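Local coordinates for protein Rv1364c/MT1410 (PDB 3KE6) that probably regulates sigma-factor activity, joining a manganese-binding PP2C-type phosphatase domain to an anti-sigma-factor kinase domain with a histidine-kinase-like ATPase fold, at residues T99-L104 with F170-E175; L145-D150 with A182-T187; A225-R230 with A253-A258; H264-A269 with G321-A326; N272-V277 with F305-V310. One frame throughout, in Å; residues are numbered along the deposited sequence. Where two conformers were deposited one is given.

Contact 1: residues T99-L104 with F170-E175; sequences TVVEAL and FPVRSE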
# COMPACT_ATOMS: atom_id res chain seq x y z
N THR A 99 17.42 0.74 -8.09
CA THR A 99 17.47 0.89 -6.64
C THR A 99 17.00 2.29 -6.27
O THR A 99 16.88 3.17 -7.13
CB THR A 99 18.89 0.69 -6.07
OG1 THR A 99 19.67 1.89 -6.27
CG2 THR A 99 19.59 -0.51 -6.72
N VAL A 100 16.75 2.50 -4.99
CA VAL A 100 16.31 3.80 -4.49
C VAL A 100 17.28 4.90 -4.93
O VAL A 100 16.84 5.96 -5.40
CB VAL A 100 16.20 3.78 -2.96
CG1 VAL A 100 15.99 5.17 -2.42
CG2 VAL A 100 15.05 2.85 -2.56
N VAL A 101 18.58 4.64 -4.81
CA VAL A 101 19.56 5.64 -5.14
C VAL A 101 19.51 5.93 -6.63
O VAL A 101 19.40 7.08 -7.05
CB VAL A 101 20.97 5.22 -4.68
CG1 VAL A 101 22.03 6.13 -5.27
CG2 VAL A 101 21.03 5.22 -3.15
N GLU A 102 19.56 4.87 -7.43
CA GLU A 102 19.55 5.03 -8.88
C GLU A 102 18.28 5.74 -9.35
O GLU A 102 18.32 6.55 -10.26
CB GLU A 102 19.68 3.67 -9.57
CG GLU A 102 21.05 2.96 -9.36
CD GLU A 102 20.96 1.45 -9.59
OE1 GLU A 102 19.84 0.90 -9.52
OE2 GLU A 102 22.01 0.81 -9.82
N ALA A 103 17.15 5.44 -8.72
CA ALA A 103 15.88 6.05 -9.12
C ALA A 103 15.90 7.54 -8.81
O ALA A 103 15.61 8.38 -9.66
CB ALA A 103 14.69 5.36 -8.43
N LEU A 104 16.26 7.87 -7.58
CA LEU A 104 16.34 9.26 -7.17
C LEU A 104 17.26 10.08 -8.07
O LEU A 104 16.96 11.23 -8.39
CB LEU A 104 16.81 9.36 -5.73
CG LEU A 104 15.74 9.22 -4.65
CD1 LEU A 104 16.40 9.44 -3.28
CD2 LEU A 104 14.58 10.21 -4.88
N PHE A 170 22.60 11.38 -3.29
CA PHE A 170 21.48 10.73 -2.61
C PHE A 170 21.94 9.56 -1.76
O PHE A 170 21.58 8.41 -2.03
CB PHE A 170 20.44 10.27 -3.62
CG PHE A 170 19.76 11.40 -4.33
CD1 PHE A 170 18.63 11.99 -3.78
CD2 PHE A 170 20.25 11.87 -5.53
CE1 PHE A 170 18.01 13.05 -4.42
CE2 PHE A 170 19.63 12.92 -6.19
CZ PHE A 170 18.50 13.51 -5.63
N PRO A 171 22.75 9.84 -0.73
CA PRO A 171 23.18 8.83 0.24
C PRO A 171 22.01 8.19 0.97
O PRO A 171 20.97 8.83 1.13
CB PRO A 171 24.07 9.62 1.20
CG PRO A 171 23.73 11.05 0.98
CD PRO A 171 23.33 11.17 -0.44
N VAL A 172 22.18 6.95 1.41
CA VAL A 172 21.08 6.15 1.97
C VAL A 172 21.50 5.44 3.26
O VAL A 172 22.63 5.01 3.38
CB VAL A 172 20.56 5.08 0.97
CG1 VAL A 172 19.78 5.73 -0.17
CG2 VAL A 172 21.69 4.23 0.42
N ARG A 173 20.58 5.33 4.21
CA ARG A 173 20.84 4.65 5.48
C ARG A 173 19.88 3.48 5.63
O ARG A 173 18.97 3.33 4.82
CB ARG A 173 20.62 5.59 6.67
CG ARG A 173 21.64 6.68 6.84
CD ARG A 173 21.35 7.50 8.11
NE ARG A 173 22.06 6.98 9.28
CZ ARG A 173 21.61 6.03 10.11
NH1 ARG A 173 20.43 5.44 9.95
NH2 ARG A 173 22.37 5.67 11.14
N SER A 174 20.08 2.68 6.67
CA SER A 174 19.22 1.54 6.93
C SER A 174 18.78 1.44 8.39
O SER A 174 19.51 1.82 9.28
CB SER A 174 19.91 0.25 6.51
OG SER A 174 19.75 0.04 5.12
N GLU A 175 17.57 0.95 8.60
CA GLU A 175 17.07 0.60 9.92
C GLU A 175 16.46 -0.77 9.78
O GLU A 175 15.86 -1.06 8.76
CB GLU A 175 16.00 1.59 10.39
CG GLU A 175 16.54 2.90 10.96
CD GLU A 175 17.02 2.81 12.41
OE1 GLU A 175 16.82 1.76 13.08
OE2 GLU A 175 17.60 3.81 12.89
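Leu104 lies on the ring of Phe170 and supplies the broadest part of this contact. Its CB sits over one ring face, 3.9 Å from the Phe170 centroid and 19° off the ring normal, a CH-pi contact displaced toward the rim on the CD1 side. The chain then runs on extended from CB (chi2 -177°), which carries Leu104 CD1 to Phe170 CD1 at 3.4 Å. Ring atoms CE2 and CZ of Phe170 come near Leu104 O, each 3.9 Å from it. One turn earlier, Val101 touches with a single branch: CG2, set opposite its carbonyl carbon by chi1 of 168°, meets Val172 CG1 and also packs on the backbone oxygen of Phe170, 3.4 Å from that O. Val100 CG1 adds a looser contact with the same Val172 methyl.

The start of the helix is fixed by a capping box. Glu102 N donates to Thr99 OG1 at 3.2 Å, and Thr99 N donates almost straight to Glu102 OE1 at 2.8 Å, meeting that oxygen on its anti side. Further out, Val100 and Leu104 rest on Val124 of strand 121-128, Phe170 on Ala139 of strand 133-139, and Ala103 turns to helix 77-95. Phe170 and Val172, on the run toward the edge strand, cover the flank of helix 100-110. This is layered helix-on-sheet packing, in which helices cover one face of an antiparallel sheet, as in the alpha-beta sandwich of PP2C-type phosphatases.

Contact 2: residues L145-D150 with A182-T187; sequences LLVTAD and AILFYT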
# COMPACT_ATOMS: atom_id res chain seq x y z
N LEU A 145 9.26 9.06 11.11
CA LEU A 145 9.07 8.65 12.50
C LEU A 145 9.06 7.14 12.51
O LEU A 145 8.47 6.54 11.61
CB LEU A 145 7.73 9.18 13.04
CG LEU A 145 7.54 9.27 14.57
CD1 LEU A 145 6.19 9.91 14.94
CD2 LEU A 145 7.69 7.91 15.23
N LEU A 146 9.72 6.53 13.48
CA LEU A 146 9.61 5.08 13.70
C LEU A 146 8.87 4.85 15.01
O LEU A 146 9.29 5.31 16.04
CB LEU A 146 11.01 4.44 13.76
CG LEU A 146 11.16 3.02 14.34
CD1 LEU A 146 11.04 1.98 13.26
CD2 LEU A 146 12.49 2.86 15.03
N VAL A 147 7.75 4.15 14.93
CA VAL A 147 7.04 3.68 16.12
C VAL A 147 7.30 2.19 16.23
O VAL A 147 6.92 1.42 15.32
CB VAL A 147 5.53 3.93 16.01
CG1 VAL A 147 4.84 3.46 17.27
CG2 VAL A 147 5.25 5.40 15.73
N THR A 148 7.96 1.78 17.31
CA THR A 148 8.30 0.38 17.47
C THR A 148 7.13 -0.40 18.03
O THR A 148 6.10 0.19 18.40
CB THR A 148 9.48 0.18 18.41
OG1 THR A 148 9.10 0.62 19.72
CG2 THR A 148 10.72 0.91 17.91
N ALA A 149 7.30 -1.72 18.08
CA ALA A 149 6.31 -2.65 18.65
C ALA A 149 5.96 -2.30 20.09
O ALA A 149 4.79 -2.28 20.46
CB ALA A 149 6.83 -4.08 18.57
N ASP A 150 6.95 -1.98 20.91
CA ASP A 150 6.65 -1.58 22.29
C ASP A 150 6.46 -0.06 22.41
O ASP A 150 6.89 0.55 23.38
CB ASP A 150 7.73 -2.09 23.26
CG ASP A 150 8.03 -3.57 23.06
OD1 ASP A 150 7.10 -4.35 22.73
OD2 ASP A 150 9.20 -3.96 23.23
N ALA A 182 6.44 -0.00 13.11
CA ALA A 182 5.88 0.85 12.06
C ALA A 182 6.78 2.06 11.75
O ALA A 182 7.59 2.49 12.58
CB ALA A 182 4.50 1.30 12.47
N ILE A 183 6.63 2.59 10.54
CA ILE A 183 7.36 3.77 10.11
C ILE A 183 6.44 4.75 9.38
O ILE A 183 5.60 4.34 8.58
CB ILE A 183 8.52 3.38 9.19
CG1 ILE A 183 9.39 4.60 8.88
CG2 ILE A 183 8.02 2.78 7.91
CD1 ILE A 183 10.60 4.26 8.04
N LEU A 184 6.60 6.04 9.65
CA LEU A 184 5.68 7.07 9.17
C LEU A 184 6.36 8.13 8.29
O LEU A 184 7.07 9.00 8.77
CB LEU A 184 4.97 7.74 10.36
CG LEU A 184 3.89 6.94 11.10
CD1 LEU A 184 4.41 5.65 11.75
CD2 LEU A 184 3.23 7.80 12.17
N PHE A 185 6.13 8.04 6.99
CA PHE A 185 6.52 9.08 6.05
C PHE A 185 5.46 10.18 6.11
O PHE A 185 4.26 9.89 6.14
CB PHE A 185 6.56 8.49 4.61
CG PHE A 185 7.81 7.69 4.30
CD1 PHE A 185 8.48 7.87 3.10
CD2 PHE A 185 8.31 6.75 5.19
CE1 PHE A 185 9.63 7.14 2.80
CE2 PHE A 185 9.46 6.03 4.91
CZ PHE A 185 10.13 6.23 3.71
N TYR A 186 5.89 11.44 6.09
CA TYR A 186 4.97 12.58 6.18
C TYR A 186 5.57 13.81 5.46
O TYR A 186 6.77 13.85 5.20
CB TYR A 186 4.72 12.95 7.65
CG TYR A 186 6.01 13.29 8.31
CD1 TYR A 186 6.45 14.60 8.37
CD2 TYR A 186 6.84 12.30 8.76
CE1 TYR A 186 7.68 14.91 8.93
CE2 TYR A 186 8.07 12.59 9.33
CZ TYR A 186 8.48 13.90 9.41
OH TYR A 186 9.69 14.18 9.96
N THR A 187 4.73 14.80 5.18
CA THR A 187 5.21 16.06 4.63
C THR A 187 5.25 17.10 5.73
O THR A 187 4.63 16.92 6.78
CB THR A 187 4.36 16.56 3.45
OG1 THR A 187 2.96 16.46 3.77
CG2 THR A 187 4.67 15.76 2.20
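Leu145-Val147 and Ala182-Leu184 run antiparallel, their short axes at 156°, with Leu145-Leu184 and Val147-Ala182 as hydrogen-bonded pairs and Leu146-Ile183 as the non-hydrogen-bonded pair between them. Four backbone bonds close the two rings. Leu184 N reaches Leu145 O at 2.8 Å in the carbonyl plane, whereas the return bond from Leu145 N to Leu184 O is longer, 3.2 Å. At the other pair, Ala182 N comes to Val147 O at 2.7 Å, nearly along the C=O axis. Val147 N approaches Ala182 O more bent, 139° at the hydrogen, and from above the carbonyl plane.

Two CA-H...O contacts accompany these bonds: Ile183 CA lies 3.3 Å from Leu145 O, and Leu146 CA faces Ala182 O. Side chains divide between two faces. On one, Leu145 CB and Leu184 CB stand 4.1 Å apart, and Val147 CG2 crosses Leu184 CD1 at an angle; helix 198-212 covers this face, with Phe205 on Leu145 and Leu184 and Ala209 on Val147. On the other, Leu146 CD1 and Ile183 CG1 each lie against a carbonyl oxygen of the partner strand, Ala182 O and Leu145 O. The edge of the Tyr186 ring comes up to Leu145 N through CE2, its hydroxyl held by Pro143 O and its ring edge-to-face with Phe205.

Polar groups across this buried junction are thus backbone amides and carbonyls that satisfy each other. Directional bonds set the register, while Leu145, Val147 and Leu184 on one face pack against helix 198-212.

Contact 3: residues A225-R230 with A253-A258; sequences ARPIDR and AMQRRA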
# COMPACT_ATOMS: atom_id res chain seq x y z
N ALA A 225 -10.65 -1.95 12.37
CA ALA A 225 -9.53 -1.62 11.46
C ALA A 225 -8.27 -2.47 11.74
O ALA A 225 -8.33 -3.50 12.43
CB ALA A 225 -9.22 -0.10 11.55
N ARG A 226 -7.13 -2.05 11.18
CA ARG A 226 -5.83 -2.64 11.50
C ARG A 226 -5.06 -1.62 12.33
O ARG A 226 -5.36 -0.43 12.28
CB ARG A 226 -5.06 -2.93 10.21
CG ARG A 226 -5.82 -3.81 9.22
CD ARG A 226 -5.13 -3.84 7.89
NE ARG A 226 -4.99 -2.49 7.34
CZ ARG A 226 -4.22 -2.16 6.31
NH1 ARG A 226 -4.16 -0.90 5.94
NH2 ARG A 226 -3.50 -3.07 5.66
N PRO A 227 -4.08 -2.08 13.11
CA PRO A 227 -3.40 -1.10 13.95
C PRO A 227 -2.78 0.06 13.16
O PRO A 227 -2.86 1.18 13.61
CB PRO A 227 -2.33 -1.94 14.66
CG PRO A 227 -2.89 -3.33 14.65
CD PRO A 227 -3.58 -3.45 13.33
N ILE A 228 -2.21 -0.18 11.98
CA ILE A 228 -1.63 0.93 11.21
C ILE A 228 -2.67 1.97 10.78
O ILE A 228 -2.35 3.14 10.64
CB ILE A 228 -0.82 0.48 9.96
CG1 ILE A 228 0.11 1.60 9.48
CG2 ILE A 228 -1.74 0.06 8.82
CD1 ILE A 228 1.24 1.98 10.45
N ASP A 229 -3.90 1.54 10.54
CA ASP A 229 -4.95 2.47 10.15
C ASP A 229 -5.20 3.50 11.25
O ASP A 229 -5.17 4.69 10.98
CB ASP A 229 -6.26 1.75 9.80
CG ASP A 229 -6.13 0.87 8.60
OD1 ASP A 229 -5.31 1.20 7.72
OD2 ASP A 229 -6.82 -0.15 8.53
N ARG A 230 -5.44 3.04 12.48
CA ARG A 230 -5.71 3.99 13.56
C ARG A 230 -4.46 4.78 13.95
O ARG A 230 -4.56 5.96 14.26
CB ARG A 230 -6.34 3.30 14.77
CG ARG A 230 -5.39 2.60 15.70
CD ARG A 230 -6.15 1.70 16.66
NE ARG A 230 -5.28 0.67 17.20
CZ ARG A 230 -4.50 0.80 18.27
NH1 ARG A 230 -3.73 -0.21 18.65
NH2 ARG A 230 -4.47 1.94 18.96
N ALA A 253 1.89 5.54 6.21
CA ALA A 253 2.37 4.73 7.32
C ALA A 253 2.37 3.28 6.91
O ALA A 253 1.48 2.84 6.17
CB ALA A 253 1.48 4.91 8.52
N MET A 254 3.38 2.56 7.37
CA MET A 254 3.42 1.13 7.19
C MET A 254 3.98 0.43 8.40
O MET A 254 4.95 0.88 8.99
CB MET A 254 4.19 0.79 5.91
CG MET A 254 5.65 0.59 6.06
SD MET A 254 6.02 -1.13 6.45
CE MET A 254 7.79 -1.03 6.17
N GLN A 255 3.34 -0.67 8.80
CA GLN A 255 3.82 -1.48 9.89
C GLN A 255 4.21 -2.81 9.32
O GLN A 255 3.48 -3.38 8.50
CB GLN A 255 2.76 -1.67 10.96
CG GLN A 255 3.10 -2.73 11.98
CD GLN A 255 2.06 -2.88 13.08
OE1 GLN A 255 2.37 -2.72 14.26
NE2 GLN A 255 0.83 -3.20 12.71
N ARG A 256 5.35 -3.32 9.75
CA ARG A 256 5.77 -4.65 9.37
C ARG A 256 4.93 -5.66 10.15
O ARG A 256 4.64 -5.44 11.33
CB ARG A 256 7.26 -4.85 9.63
CG ARG A 256 7.87 -5.99 8.85
CD ARG A 256 9.36 -6.15 9.08
NE ARG A 256 9.86 -7.32 8.35
CZ ARG A 256 10.65 -8.28 8.82
NH1 ARG A 256 11.01 -9.27 8.01
NH2 ARG A 256 11.13 -8.26 10.07
N ARG A 257 4.55 -6.74 9.49
CA ARG A 257 3.78 -7.83 10.11
C ARG A 257 4.31 -9.18 9.67
O ARG A 257 4.96 -9.29 8.62
CB ARG A 257 2.32 -7.75 9.67
CG ARG A 257 2.20 -7.65 8.15
CD ARG A 257 0.79 -7.69 7.71
NE ARG A 257 0.15 -8.96 8.03
CZ ARG A 257 -1.16 -9.13 8.14
NH1 ARG A 257 -2.00 -8.11 7.95
NH2 ARG A 257 -1.64 -10.32 8.45
N ALA A 258 4.01 -10.20 10.48
CA ALA A 258 4.17 -11.60 10.05
C ALA A 258 3.13 -11.94 8.96
O ALA A 258 1.94 -11.67 9.12
CB ALA A 258 4.01 -12.52 11.23
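Asp229 OD2, one residue along the helix from the Ile228 that reaches across to Ala253, accepts from both Arg226 N, at 3.3 Å, and Arg226 NE, at 3.2 Å, each arriving from the same side of the carboxylate plane. The other oxygen, Asp229 OD1, takes Arg226 NH1 at 3.0 Å on its syn side, completing a side-on, two-nitrogen salt bridge that lies close to the guanidinium plane. Ile228 CG2 rests over a face of that guanidinium, toward its rim. Arg226 NH1 is held a second time by Ile38 O, and Arg387 adds a long, weak ion pair to Asp229.

These bonds fix the start of helix 227-241, which packs on strand 249-256 of the phosphatase-like domain's sheet. Ile228 makes the crossing: CG1, opposite the backbone N (chi1 -162°), and then CD1 carry the chain to Ala253 CB, with CD1 3.5 Å from it. CD1 also lies against the peptide joining Met254 to Gln255 and 4.0 Å from Gln255 CB. Closer to the surface the Pro227 ring and the extended Gln255 side chain cross at an angle. Beyond the strand end, Arg257 turns to a salt bridge with Asp37.

Contact 4: residues H264-A269 with G321-A326; sequences HITLDA and GIVVAA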
# COMPACT_ATOMS: atom_id res chain seq x y z
N HIS A 264 -5.43 -23.21 1.86
CA HIS A 264 -5.60 -24.47 1.14
C HIS A 264 -6.70 -25.29 1.75
O HIS A 264 -6.66 -25.57 2.93
CB HIS A 264 -4.37 -25.35 1.18
CG HIS A 264 -4.71 -26.81 1.02
ND1 HIS A 264 -4.71 -27.44 -0.20
CD2 HIS A 264 -5.11 -27.73 1.93
CE1 HIS A 264 -5.06 -28.70 -0.04
NE2 HIS A 264 -5.31 -28.91 1.25
N ILE A 265 -7.67 -25.72 0.94
CA ILE A 265 -8.78 -26.52 1.43
C ILE A 265 -9.01 -27.62 0.44
O ILE A 265 -8.97 -27.36 -0.77
CB ILE A 265 -10.11 -25.73 1.46
CG1 ILE A 265 -9.94 -24.34 2.04
CG2 ILE A 265 -11.16 -26.50 2.23
CD1 ILE A 265 -11.15 -23.45 1.78
N THR A 266 -9.30 -28.81 0.94
CA THR A 266 -9.63 -29.97 0.11
C THR A 266 -10.99 -30.47 0.59
O THR A 266 -11.10 -30.94 1.72
CB THR A 266 -8.51 -31.06 0.25
OG1 THR A 266 -7.29 -30.52 -0.24
CG2 THR A 266 -8.79 -32.31 -0.56
N LEU A 267 -12.01 -30.36 -0.25
CA LEU A 267 -13.40 -30.64 0.13
C LEU A 267 -14.08 -31.68 -0.74
O LEU A 267 -13.69 -31.92 -1.86
CB LEU A 267 -14.26 -29.37 -0.00
CG LEU A 267 -13.99 -28.25 0.99
CD1 LEU A 267 -15.21 -27.39 1.15
CD2 LEU A 267 -13.54 -28.87 2.36
N ASP A 268 -15.16 -32.24 -0.21
CA ASP A 268 -15.97 -33.13 -0.99
C ASP A 268 -16.79 -32.29 -1.94
O ASP A 268 -17.15 -31.17 -1.61
CB ASP A 268 -16.86 -33.97 -0.07
CG ASP A 268 -16.05 -34.79 0.92
OD1 ASP A 268 -14.83 -34.94 0.73
OD2 ASP A 268 -16.64 -35.30 1.88
N ALA A 269 -17.07 -32.81 -3.14
CA ALA A 269 -17.90 -32.08 -4.10
C ALA A 269 -19.36 -32.29 -3.70
O ALA A 269 -20.08 -33.10 -4.26
CB ALA A 269 -17.64 -32.51 -5.52
N GLY A 321 -12.86 -34.05 -3.93
CA GLY A 321 -12.85 -33.79 -5.35
C GLY A 321 -12.57 -32.34 -5.68
O GLY A 321 -12.45 -32.02 -6.84
N ILE A 322 -12.47 -31.48 -4.68
CA ILE A 322 -12.24 -30.07 -4.90
C ILE A 322 -11.04 -29.53 -4.12
O ILE A 322 -10.95 -29.71 -2.89
CB ILE A 322 -13.49 -29.27 -4.56
CG1 ILE A 322 -14.69 -29.84 -5.35
CG2 ILE A 322 -13.26 -27.78 -4.89
CD1 ILE A 322 -15.89 -28.94 -5.41
N VAL A 323 -10.13 -28.87 -4.83
CA VAL A 323 -8.95 -28.31 -4.20
C VAL A 323 -8.94 -26.82 -4.41
O VAL A 323 -9.07 -26.35 -5.54
CB VAL A 323 -7.66 -28.94 -4.75
CG1 VAL A 323 -6.47 -28.52 -3.91
CG2 VAL A 323 -7.79 -30.47 -4.80
N VAL A 324 -8.81 -26.07 -3.32
CA VAL A 324 -8.80 -24.62 -3.41
C VAL A 324 -7.54 -24.13 -2.77
O VAL A 324 -7.13 -24.61 -1.73
CB VAL A 324 -9.99 -23.96 -2.68
CG1 VAL A 324 -9.94 -22.45 -2.87
CG2 VAL A 324 -11.35 -24.53 -3.11
N ALA A 325 -6.91 -23.17 -3.41
CA ALA A 325 -5.64 -22.62 -2.97
C ALA A 325 -5.71 -21.14 -3.23
O ALA A 325 -6.28 -20.72 -4.23
CB ALA A 325 -4.50 -23.25 -3.74
N ALA A 326 -5.19 -20.35 -2.31
CA ALA A 326 -5.14 -18.90 -2.50
C ALA A 326 -3.98 -18.36 -1.67
O ALA A 326 -3.76 -18.82 -0.53
CB ALA A 326 -6.45 -18.24 -2.06
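Ile265 and Val324, then Leu267 and Ile322, are the two hydrogen-bonded pairs of an antiparallel strand contact whose short axes lie 4.8 Å apart. In the first pair Ile265 N gives to Val324 O and Val324 N to Ile265 O, both at 2.9 Å. In the second, Leu267 N reaches Ile322 O in the carbonyl plane at 2.9 Å, and the Ile322 N to Leu267 O bond is longer and more bent, 149° at the hydrogen. Gly321 and Ile322 together face Leu267, a classic beta bulge at the start of strand 322-328.

Weaker CA-H...O contacts accompany them: His264 CA lies 3.3 Å from Val324 O, Thr266 CA equally far from Ile322 O, and Val323 CA points at Ile265 O.

Apolar contact runs along the face shared by Ile265, Leu267, Ile322 and Val324. Ile322 turns CG1 away from its carbonyl carbon (chi1 -54°), and its CD1 arrives 4.0 Å from Ala269 CB, beyond the last paired residue. Across the first pair, the branched carbons Ile265 CB and Val324 CB stand side by side at 4.5 Å.

The helices cover this same face, in keeping with the two-layer fold of GHKL ATPases. Helix 273-288 lays Gln280 on Ile265 and Val277 on Leu267, while helix 292-312 brings Val306, Ala309 and Val310 to Ile322. On its far side strand 322-328 is bonded to strand 333-340, through Val323 with Ile339 and Ala325 with Ser337.

Contact 5: residues N272-V277 with F305-V310; sequences NAARTV and FVENAV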
# COMPACT_ATOMS: atom_id res chain seq x y z
N ASN A 272 -22.73 -28.31 -0.01
CA ASN A 272 -22.27 -27.34 0.99
C ASN A 272 -20.87 -26.87 0.81
O ASN A 272 -20.31 -26.22 1.71
CB ASN A 272 -22.36 -27.98 2.37
CG ASN A 272 -23.76 -28.44 2.68
OD1 ASN A 272 -24.72 -27.71 2.42
ND2 ASN A 272 -23.88 -29.67 3.20
N ALA A 273 -20.27 -27.19 -0.32
CA ALA A 273 -18.84 -26.98 -0.48
C ALA A 273 -18.56 -25.51 -0.56
O ALA A 273 -17.54 -25.04 -0.03
CB ALA A 273 -18.34 -27.66 -1.72
N ALA A 274 -19.45 -24.80 -1.23
CA ALA A 274 -19.24 -23.41 -1.53
C ALA A 274 -19.37 -22.60 -0.26
O ALA A 274 -18.65 -21.62 -0.05
CB ALA A 274 -20.21 -22.93 -2.59
N ARG A 275 -20.28 -23.05 0.60
CA ARG A 275 -20.56 -22.36 1.84
C ARG A 275 -19.35 -22.54 2.73
O ARG A 275 -18.93 -21.61 3.42
CB ARG A 275 -21.84 -22.91 2.49
CG ARG A 275 -22.19 -22.28 3.84
CD ARG A 275 -23.39 -22.91 4.47
NE ARG A 275 -23.21 -24.34 4.61
CZ ARG A 275 -24.15 -25.21 5.02
NH1 ARG A 275 -23.85 -26.50 5.10
NH2 ARG A 275 -25.37 -24.80 5.36
N THR A 276 -18.76 -23.71 2.67
CA THR A 276 -17.54 -23.98 3.45
C THR A 276 -16.38 -23.13 2.98
O THR A 276 -15.77 -22.42 3.76
CB THR A 276 -17.20 -25.47 3.43
OG1 THR A 276 -18.22 -26.17 4.15
CG2 THR A 276 -15.94 -25.73 4.15
N VAL A 277 -16.12 -23.15 1.68
CA VAL A 277 -15.06 -22.31 1.11
C VAL A 277 -15.26 -20.81 1.39
O VAL A 277 -14.36 -20.18 1.96
CB VAL A 277 -14.95 -22.57 -0.36
CG1 VAL A 277 -13.96 -21.60 -1.01
CG2 VAL A 277 -14.57 -24.06 -0.55
N PHE A 305 -16.80 -20.84 -8.81
CA PHE A 305 -15.95 -21.92 -9.29
C PHE A 305 -16.26 -23.21 -8.55
O PHE A 305 -16.32 -24.27 -9.15
CB PHE A 305 -14.47 -21.61 -9.06
CG PHE A 305 -13.90 -20.52 -9.93
CD1 PHE A 305 -14.51 -20.13 -11.09
CD2 PHE A 305 -12.69 -19.91 -9.56
CE1 PHE A 305 -13.95 -19.13 -11.88
CE2 PHE A 305 -12.11 -18.90 -10.34
CZ PHE A 305 -12.74 -18.51 -11.50
N VAL A 306 -16.43 -23.12 -7.24
CA VAL A 306 -16.72 -24.30 -6.44
C VAL A 306 -18.09 -24.82 -6.82
O VAL A 306 -18.21 -26.01 -7.09
CB VAL A 306 -16.67 -24.05 -4.93
CG1 VAL A 306 -17.18 -25.27 -4.17
CG2 VAL A 306 -15.24 -23.66 -4.49
N GLU A 307 -19.09 -23.94 -6.88
CA GLU A 307 -20.46 -24.36 -7.25
C GLU A 307 -20.50 -25.01 -8.65
O GLU A 307 -21.15 -26.04 -8.85
CB GLU A 307 -21.46 -23.21 -7.21
CG GLU A 307 -21.64 -22.54 -5.84
CD GLU A 307 -22.76 -23.13 -4.98
OE1 GLU A 307 -23.07 -24.34 -5.10
OE2 GLU A 307 -23.33 -22.37 -4.15
N ASN A 308 -19.79 -24.41 -9.61
CA ASN A 308 -19.69 -24.96 -10.94
C ASN A 308 -19.01 -26.33 -10.95
O ASN A 308 -19.41 -27.23 -11.69
CB ASN A 308 -18.91 -24.01 -11.86
CG ASN A 308 -19.70 -22.73 -12.23
OD1 ASN A 308 -20.94 -22.71 -12.20
ND2 ASN A 308 -18.98 -21.68 -12.59
N ALA A 309 -18.00 -26.50 -10.12
CA ALA A 309 -17.31 -27.77 -9.99
C ALA A 309 -18.27 -28.84 -9.49
O ALA A 309 -18.31 -29.94 -10.01
CB ALA A 309 -16.13 -27.62 -9.03
N VAL A 310 -19.05 -28.49 -8.48
CA VAL A 310 -20.00 -29.43 -7.90
C VAL A 310 -21.11 -29.82 -8.86
O VAL A 310 -21.43 -30.99 -9.01
CB VAL A 310 -20.62 -28.86 -6.64
CG1 VAL A 310 -21.82 -29.70 -6.24
CG2 VAL A 310 -19.58 -28.81 -5.54
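Val306 drives a short fork into helix 273-288, between Ala273 and Val277. Its CB is the branch point. From there CG1, opposite the backbone N (chi1 172°), meets Ala273 CB at 3.6 Å and continues against the backbone of Ala274, 3.7 Å from Ala274 N. The other branch, CG2, goes toward Val277 CG2, the two valines reaching each other tip to tip at 4.0 Å. The two methyls of one valine therefore touch successive turns of the opposing helix.

Two further residues of helix 292-312 complete the contact. Val310 CG2, one turn on, also touches Ala273 CB, at 4.2 Å. Glu307 bends at chi2 (-91°), and its carboxylate end folds back over the methyl of Ala274: Glu307 CD and Ala274 CB are 3.5 Å apart. Its CG, CD and OE2 all pack on that methyl; the contact is van der Waals only.

The axes of the short helical pieces 273-277 and 305-310 approach to 9.0 Å, nearly antiparallel at 156°, and the side chains that 273 and 274 turn to Val306 are only alanine methyls. Close to its start, helix 273-288 is tied by Thr276: its OG1 and its N both give to Asn272 O, from opposite faces of that carbonyl.

Segment 305-310 lies in what is probably the N-box helix of a GHKL-type ATPase. Beneath the pair lies the sheet: Val277 rests on Val324, Thr276 on Leu267, Phe305 on Val338 and Ala309 on Asp340, so both helices share one sheet face.

From the N terminus, contact 1 opens at helix 100-110 and contact 2 at strand 145-147 before contact 1 closes at 170-175; contact 2 then closes at 182-187, so the two cross. Contact 3 follows in series, returning from helix 227-241 to strand 249-256, the sheet neighbour of strand 182-186; contacts 2 and 3 touch there, with centres about 10 Å apart. The chain passes next into strand 263-267 and the ATPase-like domain. Contact 4 closes a loop of two helices, and contact 5 nests within it, their centres about 9 Å apart. Contacts 1 to 3 thus tie together the phosphatase-like domain, contacts 4 and 5 the kinase-like one.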